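Local coordinates for halohydrin epoxidase A (Corynebacterium sp., PDB 4Z9F), which probably converts vicinal halohydrins into epoxides with release of hydrogen halide, at residues 114-122 and 161-172. The protein carries 1 engineered substitution. Sequence-based numbering, arbitrary orientation.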
# COMPACT_ATOMS: atom_id res chain seq x y z
N LEU C 114 -21.42 -6.17 12.14
CA LEU C 114 -20.86 -4.95 12.73
C LEU C 114 -21.94 -3.90 12.99
O LEU C 114 -21.94 -3.26 14.05
CB LEU C 114 -19.75 -4.38 11.83
CG LEU C 114 -19.12 -3.06 12.27
CD1 LEU C 114 -18.38 -3.19 13.59
CD2 LEU C 114 -18.21 -2.50 11.18
N GLN C 115 -22.86 -3.70 12.03
CA GLN C 115 -23.91 -2.70 12.20
C GLN C 115 -24.71 -2.96 13.46
O GLN C 115 -24.96 -2.05 14.26
CB GLN C 115 -24.84 -2.69 10.97
CG GLN C 115 -26.03 -1.73 11.08
CD GLN C 115 -26.98 -1.77 9.87
OE1 GLN C 115 -27.48 -2.83 9.50
NE2 GLN C 115 -27.24 -0.60 9.28
N SER C 116 -25.11 -4.23 13.66
CA SER C 116 -25.89 -4.62 14.84
C SER C 116 -25.09 -4.48 16.13
O SER C 116 -25.69 -4.37 17.20
CB SER C 116 -26.37 -6.07 14.69
OG SER C 116 -25.30 -6.98 14.91
N ALA C 117 -23.76 -4.48 16.06
CA ALA C 117 -22.94 -4.50 17.26
C ALA C 117 -22.61 -3.11 17.80
O ALA C 117 -22.28 -2.98 18.98
CB ALA C 117 -21.63 -5.25 16.98
N ILE C 118 -22.70 -2.06 16.96
CA ILE C 118 -22.17 -0.75 17.35
C ILE C 118 -22.90 -0.21 18.57
O ILE C 118 -22.28 0.19 19.56
CB ILE C 118 -22.26 0.23 16.16
CG1 ILE C 118 -21.31 -0.19 15.03
CG2 ILE C 118 -21.94 1.66 16.61
CD1 ILE C 118 -21.47 0.63 13.75
N ALA C 119 -24.23 -0.21 18.54
CA ALA C 119 -24.96 0.40 19.64
C ALA C 119 -24.70 -0.31 20.97
O ALA C 119 -24.29 0.37 21.93
CB ALA C 119 -26.46 0.47 19.31
N PRO C 120 -24.85 -1.63 21.09
CA PRO C 120 -24.58 -2.26 22.39
C PRO C 120 -23.13 -2.19 22.79
O PRO C 120 -22.84 -2.05 23.99
CB PRO C 120 -25.04 -3.72 22.19
CG PRO C 120 -25.04 -3.93 20.72
CD PRO C 120 -25.41 -2.60 20.12
N LEU C 121 -22.20 -2.27 21.84
CA LEU C 121 -20.79 -2.16 22.18
C LEU C 121 -20.44 -0.75 22.67
O LEU C 121 -19.63 -0.58 23.59
CB LEU C 121 -19.93 -2.55 20.98
CG LEU C 121 -19.37 -3.97 20.95
CD1 LEU C 121 -20.43 -4.99 21.20
CD2 LEU C 121 -18.67 -4.24 19.63
N ARG C 122 -21.03 0.28 22.06
CA ARG C 122 -20.79 1.64 22.55
C ARG C 122 -21.33 1.81 23.96
O ARG C 122 -20.64 2.35 24.84
CB ARG C 122 -21.41 2.68 21.62
CG ARG C 122 -21.35 4.10 22.22
CD ARG C 122 -21.30 5.17 21.15
NE ARG C 122 -22.38 4.99 20.20
CZ ARG C 122 -22.23 4.84 18.89
NH1 ARG C 122 -23.30 4.67 18.14
NH2 ARG C 122 -21.03 4.86 18.33
N ALA C 161 -14.22 2.24 9.13
CA ALA C 161 -15.08 2.28 10.31
C ALA C 161 -14.29 2.59 11.58
O ALA C 161 -14.84 3.18 12.52
CB ALA C 161 -15.82 0.95 10.46
N ALA C 162 -13.01 2.21 11.63
CA ALA C 162 -12.17 2.50 12.77
C ALA C 162 -11.93 3.99 12.97
O ALA C 162 -11.57 4.41 14.08
CB ALA C 162 -10.82 1.79 12.61
N LYS C 163 -12.09 4.79 11.92
CA LYS C 163 -11.88 6.23 12.05
C LYS C 163 -12.90 6.86 12.98
O LYS C 163 -12.59 7.85 13.64
CB LYS C 163 -11.96 6.90 10.68
CG LYS C 163 -11.02 6.32 9.64
CD LYS C 163 -9.57 6.34 10.10
CE LYS C 163 -8.65 6.09 8.89
NZ LYS C 163 -7.30 5.58 9.24
N THR C 164 -14.11 6.30 13.03
CA THR C 164 -15.16 6.80 13.93
C THR C 164 -15.34 5.93 15.17
O THR C 164 -15.50 6.46 16.28
CB THR C 164 -16.48 6.92 13.16
OG1 THR C 164 -16.78 5.70 12.47
CG2 THR C 164 -16.41 8.05 12.14
N LEU C 165 -15.30 4.60 15.04
CA LEU C 165 -15.60 3.74 16.17
C LEU C 165 -14.51 3.75 17.24
O LEU C 165 -14.80 3.50 18.41
CB LEU C 165 -15.87 2.31 15.67
CG LEU C 165 -17.06 2.16 14.73
CD1 LEU C 165 -17.22 0.73 14.19
CD2 LEU C 165 -18.33 2.58 15.45
N SER C 166 -13.25 4.05 16.87
CA SER C 166 -12.18 4.03 17.87
C SER C 166 -12.42 5.02 19.00
O SER C 166 -11.96 4.80 20.14
CB SER C 166 -10.82 4.32 17.21
OG SER C 166 -10.59 3.44 16.11
N ARG C 167 -13.11 6.13 18.72
CA ARG C 167 -13.37 7.10 19.78
C ARG C 167 -14.33 6.54 20.81
O ARG C 167 -14.27 6.93 21.99
CB ARG C 167 -13.91 8.41 19.18
CG ARG C 167 -13.79 9.60 20.14
CD ARG C 167 -12.33 9.90 20.51
NE ARG C 167 -11.53 10.30 19.35
CZ ARG C 167 -11.41 11.54 18.90
NH1 ARG C 167 -12.05 12.54 19.50
NH2 ARG C 167 -10.66 11.80 17.83
N ASP C 168 -15.22 5.64 20.40
CA ASP C 168 -16.10 4.92 21.32
C ASP C 168 -15.38 3.81 22.08
O ASP C 168 -16.02 3.10 22.86
CB ASP C 168 -17.28 4.31 20.56
CG ASP C 168 -18.15 5.35 19.87
OD1 ASP C 168 -18.42 6.40 20.48
OD2 ASP C 168 -18.56 5.10 18.71
N GLY C 169 -14.08 3.62 21.85
CA GLY C 169 -13.41 2.47 22.42
C GLY C 169 -13.74 1.16 21.75
O GLY C 169 -13.49 0.09 22.33
N ILE C 170 -14.34 1.19 20.56
CA ILE C 170 -14.67 -0.01 19.79
C ILE C 170 -13.54 -0.16 18.77
O ILE C 170 -13.49 0.59 17.80
CB ILE C 170 -16.03 0.10 19.11
CG1 ILE C 170 -17.15 0.33 20.14
CG2 ILE C 170 -16.32 -1.12 18.28
CD1 ILE C 170 -18.47 0.80 19.52
N LEU C 171 -12.62 -1.10 19.00
CA LEU C 171 -11.35 -1.16 18.27
C LEU C 171 -11.40 -2.25 17.21
O LEU C 171 -11.55 -3.43 17.54
CB LEU C 171 -10.19 -1.40 19.24
CG LEU C 171 -10.17 -0.47 20.46
CD1 LEU C 171 -9.00 -0.80 21.34
CD2 LEU C 171 -10.10 0.98 20.02
N LEU C 172 -11.27 -1.86 15.94
CA LEU C 172 -11.41 -2.76 14.81
C LEU C 172 -10.04 -3.14 14.25
O LEU C 172 -9.12 -2.31 14.25
CB LEU C 172 -12.27 -2.12 13.70
CG LEU C 172 -13.79 -2.34 13.78
CD1 LEU C 172 -14.42 -1.84 15.09
CD2 LEU C 172 -14.49 -1.74 12.57
O HOH W 1 -18.35 3.90 24.32
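R122 and D168 form the salt bridge of this contact. NH2 of R122 donates to OD2 of D168 with a bent N-H...O angle of 139°. The distance of 2.5 Å is very short, and its exact value is doubtful. The carboxylate oxygen lies in the guanidinium plane, but the nitrogen meets it from above the carboxylate plane; the two planes are 66° apart. R122 is bent at chi3, and its CD passes 3.2 Å from D168 OD1. NH1 of R122 has a second partner, E92 of a neighbouring subunit. One water donates to both R122 O and D168 O and joins the two backbones.

The remaining side-chain contacts are mostly apolar. With CG1 of I170 anti to its carbonyl carbon, CD1 reaches segment 114-122, 3.6 Å from R122 N and 3.9 Å from L121 CB. L165 CD2 meets I118 CG2 at 3.9 Å, the two side chains crossing at about a right angle. L114 uses both methyls. It runs past L165 in the opposite direction, their CD1 methyls 4.1 Å apart, while CD2 meets L172 CD2 tip to tip at 4.0 Å. V129 of strand 127-132 touches both L121 and L172.

G169, with positive phi, completes a Schellman motif after the 3-10 turn 166-168 and leads into strand 170-177. Helices 114-122 and 161-165 run nearly parallel, 18° apart. Strand 170-177 ends the beta-alpha-beta unit of 127-132 and 147-165, part of the Rossmann-type fold with strand order 3-2-1-4-5-6-7.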